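Local structure of flavodoxin (Fusobacterium nucleatum, 6OHK) at residues A[10-15]-A[65-70]; A[16-21]-A[88-93]; A[50-55]-A[83-88]. The protein binds flavin mononucleotide and carries electrons, probably serving as a low-potential electron donor to a number of redox enzymes. The protein carries 1 engineered substitution. All coordinates share one frame; numbering follows the deposited sequence.

Interaction 1 (A[10-15]-A[65-70]). With FMN (flavin mononucleotide), chain B.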
loop_
_atom_site.group_PDB
_atom_site.type_symbol
_atom_site.label_atom_id
_atom_site.label_comp_id
_atom_site.label_asym_id
_atom_site.label_seq_id
_atom_site.Cartn_x
_atom_site.Cartn_y
_atom_site.Cartn_z
ATOM N N PHE A 10 6.884 -1.267 3.901
ATOM C CA PHE A 10 7.826 -0.968 2.823
ATOM C C PHE A 10 7.272 0.186 2.005
ATOM O O PHE A 10 6.115 0.131 1.594
ATOM C CB PHE A 10 7.987 -2.186 1.931
ATOM C CG PHE A 10 8.703 -3.326 2.629
ATOM C CD1 PHE A 10 8.032 -4.188 3.509
ATOM C CD2 PHE A 10 10.060 -3.504 2.455
ATOM C CE1 PHE A 10 8.716 -5.161 4.184
ATOM C CE2 PHE A 10 10.746 -4.498 3.135
ATOM C CZ PHE A 10 10.074 -5.309 3.987
ATOM N N TYR A 11 8.069 1.235 1.812
ATOM C CA TYR A 11 7.591 2.424 1.112
ATOM C C TYR A 11 8.665 2.952 0.181
ATOM O O TYR A 11 9.840 2.608 0.296
ATOM C CB TYR A 11 7.135 3.514 2.101
ATOM C CG TYR A 11 8.275 4.212 2.757
ATOM C CD1 TYR A 11 8.911 3.668 3.860
ATOM C CD2 TYR A 11 8.758 5.425 2.257
ATOM C CE1 TYR A 11 9.999 4.298 4.442
ATOM C CE2 TYR A 11 9.854 6.054 2.839
ATOM C CZ TYR A 11 10.459 5.477 3.929
ATOM O OH TYR A 11 11.574 6.171 4.470
ATOM N N ALA A 12 8.251 3.876 -0.684
ATOM C CA ALA A 12 9.154 4.706 -1.455
ATOM C C ALA A 12 8.590 6.107 -1.461
ATOM O O ALA A 12 7.399 6.303 -1.265
ATOM C CB ALA A 12 9.278 4.191 -2.886
ATOM N N THR A 13 9.447 7.082 -1.749
ATOM C CA THR A 13 9.008 8.482 -1.823
ATOM C C THR A 13 9.901 9.253 -2.769
ATOM O O THR A 13 11.102 8.991 -2.825
ATOM C CB THR A 13 9.010 9.143 -0.437
ATOM O OG1 THR A 13 8.408 10.437 -0.506
ATOM C CG2 THR A 13 10.412 9.306 0.112
ATOM N N LEU A 14 9.320 10.185 -3.536
ATOM C CA LEU A 14 10.139 11.153 -4.270
ATOM C C LEU A 14 10.263 12.460 -3.504
ATOM O O LEU A 14 11.385 12.915 -3.237
ATOM C CB LEU A 14 9.568 11.407 -5.656
ATOM C CG LEU A 14 10.374 12.397 -6.504
ATOM C CD1 LEU A 14 11.758 11.870 -6.851
ATOM C CD2 LEU A 14 9.581 12.775 -7.755
ATOM N N THR A 15 9.143 13.077 -3.151
ATOM C CA THR A 15 9.170 14.384 -2.517
ATOM C C THR A 15 8.779 14.405 -1.054
ATOM O O THR A 15 8.664 15.505 -0.478
ATOM C CB THR A 15 8.377 15.404 -3.337
ATOM O OG1 THR A 15 7.070 14.921 -3.670
ATOM C CG2 THR A 15 9.095 15.753 -4.628
ATOM N N HIS A 65 6.411 4.274 -7.682
ATOM C CA HIS A 65 7.695 4.956 -7.649
ATOM C C HIS A 65 8.755 4.073 -8.299
ATOM O O HIS A 65 8.680 2.850 -8.240
ATOM C CB HIS A 65 8.025 5.212 -6.185
ATOM C CG HIS A 65 9.289 5.985 -5.943
ATOM N ND1 HIS A 65 10.541 5.426 -6.017
ATOM C CD2 HIS A 65 9.459 7.270 -5.563
ATOM C CE1 HIS A 65 11.441 6.343 -5.722
ATOM N NE2 HIS A 65 10.807 7.471 -5.443
ATOM N N ALA A 66 9.769 4.711 -8.889
ATOM C CA ALA A 66 10.824 3.982 -9.586
ATOM C C ALA A 66 11.482 2.931 -8.716
ATOM O O ALA A 66 11.912 1.898 -9.236
ATOM C CB ALA A 66 11.888 4.950 -10.108
ATOM N N ALA A 67 11.649 3.187 -7.415
ATOM C CA ALA A 67 12.305 2.182 -6.580
ATOM C C ALA A 67 11.477 0.917 -6.472
ATOM O O ALA A 67 12.038 -0.169 -6.359
ATOM C CB ALA A 67 12.604 2.744 -5.205
ATOM N N TRP A 68 10.150 1.011 -6.516
ATOM C CA TRP A 68 9.327 -0.181 -6.647
ATOM C C TRP A 68 9.442 -0.759 -8.056
ATOM O O TRP A 68 9.658 -1.972 -8.210
ATOM C CB TRP A 68 7.859 0.130 -6.333
ATOM C CG TRP A 68 7.498 0.216 -4.905
ATOM C CD1 TRP A 68 7.106 1.333 -4.229
ATOM C CD2 TRP A 68 7.485 -0.856 -3.976
ATOM N NE1 TRP A 68 6.821 0.998 -2.915
ATOM C CE2 TRP A 68 7.048 -0.340 -2.742
ATOM C CE3 TRP A 68 7.788 -2.211 -4.070
ATOM C CZ2 TRP A 68 6.875 -1.144 -1.636
ATOM C CZ3 TRP A 68 7.626 -3.008 -2.973
ATOM C CH2 TRP A 68 7.192 -2.466 -1.760
ATOM N N MET A 69 9.292 0.071 -9.089
ATOM C CA MET A 69 9.288 -0.449 -10.455
ATOM C C MET A 69 10.584 -1.189 -10.760
ATOM O O MET A 69 10.566 -2.246 -11.405
ATOM C CB MET A 69 9.059 0.690 -11.455
ATOM C CG MET A 69 7.748 1.434 -11.275
ATOM S SD MET A 69 6.256 0.393 -11.400
ATOM C CE MET A 69 6.285 -0.057 -13.116
ATOM N N ASN A 70 11.702 -0.675 -10.282
ATOM C CA ASN A 70 12.983 -1.305 -10.563
ATOM C C ASN A 70 13.130 -2.636 -9.858
ATOM O O ASN A 70 14.003 -3.443 -10.230
ATOM C CB ASN A 70 14.118 -0.385 -10.130
ATOM C CG ASN A 70 14.276 0.806 -11.024
ATOM O OD1 ASN A 70 13.789 0.827 -12.139
ATOM N ND2 ASN A 70 14.922 1.840 -10.504
HETATM N N1 FMN B . -0.819 10.782 -8.841
HETATM C C2 FMN B . -1.693 9.797 -9.327
HETATM O O2 FMN B . -2.635 9.442 -8.700
HETATM N N3 FMN B . -1.426 9.256 -10.633
HETATM C C4 FMN B . -0.387 9.624 -11.445
HETATM O O4 FMN B . -0.268 9.080 -12.523
HETATM C C4A FMN B . 0.470 10.638 -10.937
HETATM N N5 FMN B . 1.539 11.064 -11.722
HETATM C C5A FMN B . 2.316 12.127 -11.181
HETATM C C6 FMN B . 3.324 12.685 -11.990
HETATM C C7 FMN B . 4.114 13.705 -11.499
HETATM C C7M FMN B . 5.228 14.164 -12.453
HETATM C C8 FMN B . 3.852 14.255 -10.253
HETATM C C8M FMN B . 4.768 15.346 -9.741
HETATM C C9 FMN B . 2.850 13.709 -9.454
HETATM C C9A FMN B . 2.077 12.680 -9.929
HETATM N N10 FMN B . 1.035 12.123 -9.083
HETATM C C10 FMN B . 0.227 11.155 -9.640
HETATM C "C1'" FMN B . 0.784 12.661 -7.747
HETATM C "C2'" FMN B . 1.809 12.107 -6.711
HETATM O "O2'" FMN B . 1.772 10.694 -6.622
HETATM C "C3'" FMN B . 1.455 12.669 -5.322
HETATM O "O3'" FMN B . 1.720 14.057 -5.353
HETATM C "C4'" FMN B . 2.158 12.027 -4.128
HETATM O "O4'" FMN B . 1.595 12.569 -2.938
HETATM C "C5'" FMN B . 3.665 12.253 -4.127
HETATM O "O5'" FMN B . 4.217 11.463 -3.087
HETATM P P FMN B . 5.752 11.657 -2.649
HETATM O O1P FMN B . 5.916 10.663 -1.522
HETATM O O2P FMN B . 6.666 11.387 -3.795
HETATM O O3P FMN B . 5.900 13.105 -2.166
#
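Ala12, just past the end of strand 7-11, and His65, the N-cap residue of helix 66-69, bring the two backbones nearest, their CA atoms 6.4 Å apart. The methyl of Ala12 sits over one face of the His65 imidazole in a CH-pi contact, with CB 3.8 Å from the ring centroid and 26° off the normal, displaced toward the CG-ND1 side. Thr13 N lies over the same face, while Leu14 N approaches the ring edge. CG of His65 stands anti to the backbone N (chi1 -177°), which carries the ring toward 10-15; with the ring turned as it is, ND1 faces its own helix and accepts from Ala67 N at 2.9 Å along a nearly straight N-H...N path of 168°. With ND1 so engaged, the ring is restrained in rotation, and NE2 lies 3.0 Å from Thr13 O. One helical turn on, Trp68 brings its indole alongside Phe10 and Ala12. Its CD1 packs on Ala12 CB at 3.8 Å, CH2 meets Phe10 CB, and the carbonyl oxygen of Phe10 lies at the edge of the benzo ring, close to CZ2. The indole NE1 is satisfied by Val55 O on strand 51-59. Beyond the histidine the chain turns to the FMN phosphate: Thr13 OG1 donates to O1P (2.7 Å), Leu14 N and Thr15 N both donate to O2P, and Thr15 OG1 donates to O3P (2.6 Å). The contact with 65-70 is thus mainly apolar and CH-pi, whereas the chain after the strand separately gives four donors to three phosphate oxygens. The capped imidazole therefore lies against the 12-14 backbone right beside the phosphate-binding residues.

Interaction 2 (A[16-21]-A[88-93]). Engineered in segment 16-21: Gly16 (natural residue Lys). With FMN (flavin mononucleotide), chain B.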
loop_
_atom_site.group_PDB
_atom_site.type_symbol
_atom_site.label_atom_id
_atom_site.label_comp_id
_atom_site.label_asym_id
_atom_site.label_seq_id
_atom_site.Cartn_x
_atom_site.Cartn_y
_atom_site.Cartn_z
ATOM N N GLY A 16 8.620 13.256 -0.411
ATOM C CA GLY A 16 8.467 13.188 1.023
ATOM C C GLY A 16 7.072 13.003 1.533
ATOM O O GLY A 16 6.909 12.704 2.722
ATOM N N THR A 17 6.051 13.125 0.705
ATOM C CA THR A 17 4.691 13.031 1.226
ATOM C C THR A 17 4.452 11.661 1.833
ATOM O O THR A 17 3.830 11.527 2.898
ATOM C CB THR A 17 3.676 13.263 0.101
ATOM O OG1 THR A 17 4.010 14.436 -0.643
ATOM C CG2 THR A 17 2.283 13.420 0.668
ATOM N N THR A 18 4.932 10.623 1.161
ATOM C CA THR A 18 4.716 9.260 1.623
ATOM C C THR A 18 5.326 9.033 3.002
ATOM O O THR A 18 4.791 8.220 3.777
ATOM C CB THR A 18 5.265 8.278 0.582
ATOM O OG1 THR A 18 4.570 8.435 -0.645
ATOM C CG2 THR A 18 5.029 6.866 1.009
ATOM N N VAL A 19 6.430 9.696 3.330
ATOM C CA VAL A 19 7.045 9.537 4.649
ATOM C C VAL A 19 6.058 9.904 5.734
ATOM O O VAL A 19 5.966 9.230 6.774
ATOM C CB VAL A 19 8.331 10.395 4.750
ATOM C CG1 VAL A 19 8.903 10.403 6.179
ATOM C CG2 VAL A 19 9.368 9.925 3.758
ATOM N N GLY A 20 5.329 10.995 5.537
ATOM C CA GLY A 20 4.360 11.400 6.512
ATOM C C GLY A 20 3.265 10.381 6.681
ATOM O O GLY A 20 2.793 10.152 7.793
ATOM N N ILE A 21 2.817 9.778 5.576
ATOM C CA ILE A 21 1.807 8.731 5.645
ATOM C C ILE A 21 2.336 7.542 6.433
ATOM O O ILE A 21 1.626 6.967 7.261
ATOM C CB ILE A 21 1.367 8.322 4.222
ATOM C CG1 ILE A 21 0.494 9.373 3.544
ATOM C CG2 ILE A 21 0.711 6.958 4.202
ATOM C CD1 ILE A 21 -0.316 10.250 4.367
ATOM N N VAL A 88 -1.119 0.586 0.058
ATOM C CA VAL A 88 -1.445 2.000 0.226
ATOM C C VAL A 88 -0.900 2.761 -0.966
ATOM O O VAL A 88 0.296 2.693 -1.243
ATOM C CB VAL A 88 -0.862 2.570 1.527
ATOM C CG1 VAL A 88 -1.281 4.049 1.690
ATOM C CG2 VAL A 88 -1.332 1.738 2.727
ATOM N N GLY A 89 -1.755 3.517 -1.639
ATOM C CA GLY A 89 -1.333 4.415 -2.694
ATOM C C GLY A 89 -1.500 5.859 -2.278
ATOM O O GLY A 89 -2.417 6.197 -1.526
ATOM N N LEU A 90 -0.630 6.720 -2.796
ATOM C CA LEU A 90 -0.800 8.177 -2.756
ATOM C C LEU A 90 -0.874 8.668 -4.182
ATOM O O LEU A 90 -0.147 8.182 -5.053
ATOM C CB LEU A 90 0.379 8.858 -2.121
ATOM C CG LEU A 90 0.464 8.821 -0.602
ATOM C CD1 LEU A 90 1.027 7.519 -0.115
ATOM C CD2 LEU A 90 1.364 9.930 -0.159
ATOM N N GLY A 91 -1.785 9.608 -4.421
ATOM C CA GLY A 91 -1.921 10.180 -5.747
ATOM C C GLY A 91 -2.714 11.470 -5.712
ATOM O O GLY A 91 -2.943 12.057 -4.656
ATOM N N ASN A 92 -3.127 11.920 -6.901
ATOM C CA ASN A 92 -3.923 13.135 -7.065
ATOM C C ASN A 92 -5.079 12.789 -7.994
ATOM O O ASN A 92 -4.881 12.616 -9.194
ATOM C CB ASN A 92 -3.059 14.264 -7.618
ATOM C CG ASN A 92 -3.855 15.539 -7.859
ATOM O OD1 ASN A 92 -5.050 15.521 -8.080
ATOM N ND2 ASN A 92 -3.172 16.670 -7.799
ATOM N N GLN A 93 -6.273 12.645 -7.436
ATOM C CA GLN A 93 -7.363 12.066 -8.217
ATOM C C GLN A 93 -7.889 13.025 -9.268
ATOM O O GLN A 93 -8.502 12.571 -10.241
ATOM C CB GLN A 93 -8.494 11.607 -7.288
ATOM C CG GLN A 93 -9.230 12.773 -6.601
ATOM C CD GLN A 93 -9.920 12.324 -5.341
ATOM O OE1 GLN A 93 -11.105 11.938 -5.373
ATOM N NE2 GLN A 93 -9.196 12.340 -4.238
HETATM N N1 FMN B . -0.819 10.782 -8.841
HETATM C C2 FMN B . -1.693 9.797 -9.327
HETATM O O2 FMN B . -2.635 9.442 -8.700
HETATM N N3 FMN B . -1.426 9.256 -10.633
HETATM C C4 FMN B . -0.387 9.624 -11.445
HETATM O O4 FMN B . -0.268 9.080 -12.523
HETATM C C4A FMN B . 0.470 10.638 -10.937
HETATM N N5 FMN B . 1.539 11.064 -11.722
HETATM C C5A FMN B . 2.316 12.127 -11.181
HETATM C C6 FMN B . 3.324 12.685 -11.990
HETATM C C7 FMN B . 4.114 13.705 -11.499
HETATM C C7M FMN B . 5.228 14.164 -12.453
HETATM C C8 FMN B . 3.852 14.255 -10.253
HETATM C C8M FMN B . 4.768 15.346 -9.741
HETATM C C9 FMN B . 2.850 13.709 -9.454
HETATM C C9A FMN B . 2.077 12.680 -9.929
HETATM N N10 FMN B . 1.035 12.123 -9.083
HETATM C C10 FMN B . 0.227 11.155 -9.640
HETATM C "C1'" FMN B . 0.784 12.661 -7.747
HETATM C "C2'" FMN B . 1.809 12.107 -6.711
HETATM O "O2'" FMN B . 1.772 10.694 -6.622
HETATM C "C3'" FMN B . 1.455 12.669 -5.322
HETATM O "O3'" FMN B . 1.720 14.057 -5.353
HETATM C "C4'" FMN B . 2.158 12.027 -4.128
HETATM O "O4'" FMN B . 1.595 12.569 -2.938
HETATM C "C5'" FMN B . 3.665 12.253 -4.127
HETATM O "O5'" FMN B . 4.217 11.463 -3.087
HETATM P P FMN B . 5.752 11.657 -2.649
HETATM O O1P FMN B . 5.916 10.663 -1.522
HETATM O O2P FMN B . 6.666 11.387 -3.795
HETATM O O3P FMN B . 5.900 13.105 -2.166
#
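The phosphate-binding loop of the flavodoxin fold runs into helix 17-28 here, and the first turn of that helix packs on the end of strand 84-90; the short-segment axes approach to 9.9 Å with 143° between their N-to-C directions, closer to antiparallel than to parallel. Leu90 carries most of the contact. Its CD2 branch reaches three helix residues: the methyl CG2 of Thr17 at 3.7 Å, OG1 of Thr18 at 3.6 Å and CG1 of Ile21 at 3.8 Å. The Ile21 and Leu90 side chains run antiparallel past one another, and a looser contact joins Ile21 to Val88. In Thr17, CG2 is anti to the backbone N while OG1 stands beside it (chi1 -49°), which gives the methyl to Leu90 and the hydroxyl to FMN O3P. Thr17 N also donates to O3P, whereas Thr18 uses N and OG1 (2.7 Å) to grip O1P. Gly16, an engineered residue, occupies the N-cap position, its N hydrogen-bonded to Thr13 OG1. Past the strand, Asn92 N donates to flavin O2 at 3.1 Å and, less straight, to N1. A helix N-terminus receiving the phosphate while the loop after a parallel strand meets the pyrimidine edge is the arrangement of flavodoxin-like FMN sites.

Interaction 3 (A[50-55]-A[83-88])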
loop_
_atom_site.group_PDB
_atom_site.type_symbol
_atom_site.label_atom_id
_atom_site.label_comp_id
_atom_site.label_asym_id
_atom_site.label_seq_id
_atom_site.Cartn_x
_atom_site.Cartn_y
_atom_site.Cartn_z
ATOM N N GLU A 50 5.232 -12.050 7.461
ATOM C CA GLU A 50 3.952 -12.604 7.055
ATOM C C GLU A 50 2.882 -11.552 6.918
ATOM O O GLU A 50 1.898 -11.792 6.225
ATOM C CB GLU A 50 3.492 -13.679 8.045
ATOM C CG GLU A 50 4.517 -14.852 8.151
ATOM C CD GLU A 50 4.003 -16.044 8.952
ATOM O OE1 GLU A 50 2.777 -16.149 9.174
ATOM O OE2 GLU A 50 4.838 -16.884 9.356
ATOM N N ASN A 51 3.018 -10.449 7.631
ATOM C CA ASN A 51 2.105 -9.328 7.569
ATOM C C ASN A 51 2.852 -8.170 6.932
ATOM O O ASN A 51 3.939 -7.820 7.398
ATOM C CB ASN A 51 1.695 -8.912 8.983
ATOM C CG ASN A 51 0.935 -9.991 9.712
ATOM O OD1 ASN A 51 0.191 -10.746 9.091
ATOM N ND2 ASN A 51 1.102 -10.054 11.036
ATOM N N LEU A 52 2.290 -7.579 5.875
ATOM C CA LEU A 52 2.967 -6.549 5.096
ATOM C C LEU A 52 2.042 -5.393 4.797
ATOM O O LEU A 52 0.855 -5.573 4.528
ATOM C CB LEU A 52 3.400 -7.142 3.762
ATOM C CG LEU A 52 4.566 -8.122 3.816
ATOM C CD1 LEU A 52 4.638 -8.920 2.528
ATOM C CD2 LEU A 52 5.885 -7.406 4.039
ATOM N N ILE A 53 2.620 -4.198 4.811
ATOM C CA ILE A 53 1.987 -2.990 4.281
ATOM C C ILE A 53 2.944 -2.393 3.263
ATOM O O ILE A 53 4.083 -2.049 3.611
ATOM C CB ILE A 53 1.693 -1.990 5.405
ATOM C CG1 ILE A 53 0.719 -2.586 6.420
ATOM C CG2 ILE A 53 1.176 -0.662 4.818
ATOM C CD1 ILE A 53 0.512 -1.724 7.662
ATOM N N LEU A 54 2.519 -2.308 2.012
ATOM C CA LEU A 54 3.346 -1.807 0.912
ATOM C C LEU A 54 2.755 -0.497 0.438
ATOM O O LEU A 54 1.561 -0.429 0.150
ATOM C CB LEU A 54 3.376 -2.807 -0.250
ATOM C CG LEU A 54 3.628 -4.268 0.121
ATOM C CD1 LEU A 54 3.695 -5.093 -1.160
ATOM C CD2 LEU A 54 4.877 -4.487 0.949
ATOM N N VAL A 55 3.572 0.549 0.404
ATOM C CA VAL A 55 3.118 1.926 0.200
ATOM C C VAL A 55 3.868 2.537 -0.972
ATOM O O VAL A 55 5.098 2.490 -1.028
ATOM C CB VAL A 55 3.379 2.766 1.462
ATOM C CG1 VAL A 55 2.775 4.153 1.298
ATOM C CG2 VAL A 55 2.898 2.069 2.726
ATOM N N LYS A 83 1.242 -15.032 3.155
ATOM C CA LYS A 83 1.390 -13.632 3.510
ATOM C C LYS A 83 0.091 -12.889 3.334
ATOM O O LYS A 83 -0.727 -13.206 2.472
ATOM C CB LYS A 83 2.510 -12.973 2.719
ATOM C CG LYS A 83 3.865 -13.659 2.881
ATOM C CD LYS A 83 4.952 -12.748 2.307
ATOM C CE LYS A 83 6.321 -13.421 2.228
ATOM N NZ LYS A 83 6.793 -13.897 3.561
ATOM N N VAL A 84 -0.089 -11.877 4.175
ATOM C CA VAL A 84 -1.264 -11.031 4.194
ATOM C C VAL A 84 -0.781 -9.607 3.974
ATOM O O VAL A 84 0.052 -9.106 4.743
ATOM C CB VAL A 84 -1.987 -11.153 5.541
ATOM C CG1 VAL A 84 -3.233 -10.296 5.540
ATOM C CG2 VAL A 84 -2.336 -12.612 5.826
ATOM N N VAL A 85 -1.269 -8.960 2.916
ATOM C CA VAL A 85 -0.692 -7.709 2.434
ATOM C C VAL A 85 -1.765 -6.646 2.304
ATOM O O VAL A 85 -2.799 -6.882 1.653
ATOM C CB VAL A 85 -0.038 -7.942 1.074
ATOM C CG1 VAL A 85 0.665 -6.703 0.585
ATOM C CG2 VAL A 85 0.915 -9.124 1.126
ATOM N N GLY A 86 -1.509 -5.477 2.867
ATOM C CA GLY A 86 -2.283 -4.280 2.577
ATOM C C GLY A 86 -1.474 -3.332 1.713
ATOM O O GLY A 86 -0.270 -3.171 1.930
ATOM N N LEU A 87 -2.135 -2.706 0.741
ATOM C CA LEU A 87 -1.527 -1.778 -0.197
ATOM C C LEU A 87 -2.037 -0.376 0.061
ATOM O O LEU A 87 -3.250 -0.184 0.257
ATOM C CB LEU A 87 -1.898 -2.196 -1.615
ATOM C CG LEU A 87 -1.552 -3.611 -1.985
ATOM C CD1 LEU A 87 -2.105 -3.913 -3.385
ATOM C CD2 LEU A 87 -0.057 -3.871 -1.943
ATOM N N VAL A 88 -1.119 0.586 0.058
ATOM C CA VAL A 88 -1.445 2.000 0.226
ATOM C C VAL A 88 -0.900 2.761 -0.966
ATOM O O VAL A 88 0.296 2.693 -1.243
ATOM C CB VAL A 88 -0.862 2.570 1.527
ATOM C CG1 VAL A 88 -1.281 4.049 1.690
ATOM C CG2 VAL A 88 -1.332 1.738 2.727
#
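Lys83, just before the ladder, lies beside Glu50, its CA making a CA-H...O contact to Glu50 O; its CD lies 3.8 Å from Leu52 CD1 while its NZ turns to the carbonyls of Glu47 and Phe49. Val84 then starts the regular parallel ladder: its N donates to Glu50 O (2.9 Å) and its O accepts from Leu52 N, so that it brackets Asn51, its bridge partner. Val85 sends its side chain to the face shared with Leu52 and Leu54. With CG1 anti to the backbone N (chi1 -176°), its two methyls divide the work, CG1 meeting Leu54 CD1 at 3.8 Å and CG2 meeting Leu52 CD1 at 4.0 Å. Gly86 repeats the bracket around Ile53, giving its N to Leu52 O from a position tilted 22° out of the carbonyl plane and taking Leu54 N on its own O. Leu87 returns to the Leu54 face, where CD2 reaches both CB and CD1 of that leucine. Val88 closes the series by donating to Leu54 O; its side chain lies alongside that of Val55, CB 4.0 Å from Val55 CG1, and its CG2 touches Ile53 CG2. Five backbone hydrogen bonds of equal length and axes 18° apart describe a well-formed parallel pair. Helix 103-113 covers the Leu54, Val85 and Leu87 face, helix 154-166 covers the Ile53 and Val88 face, and strand 7-11 continues the sheet beyond strand 51-59.

In the fold
The three contacts share one mixed sheet whose core strands are parallel, with helices packed on its faces. Interaction 3 is its central ladder, and interaction 1 joins it directly: Phe10 N lies 2.9 Å from Ile53 O, and Phe10 O 2.8 Å from Val55 N, probable hydrogen bonds. Val88 belongs to both interactions 2 and 3, and Val55 CG1 packs against Thr18 CG2 at 3.5 Å and against Leu90 CD1 at 4.0 Å. Interactions 1 and 2, with centres 11 Å apart, meet at Ala12 O and Thr18 CG2 (3.3 Å); their segments 10-15 and 16-21 together supply backbone and hydroxyl donors to the phosphate, while 88-93 reaches the flavin. The ladder stands off from the cofactor, the Val55 side chain about 8 Å from FMN.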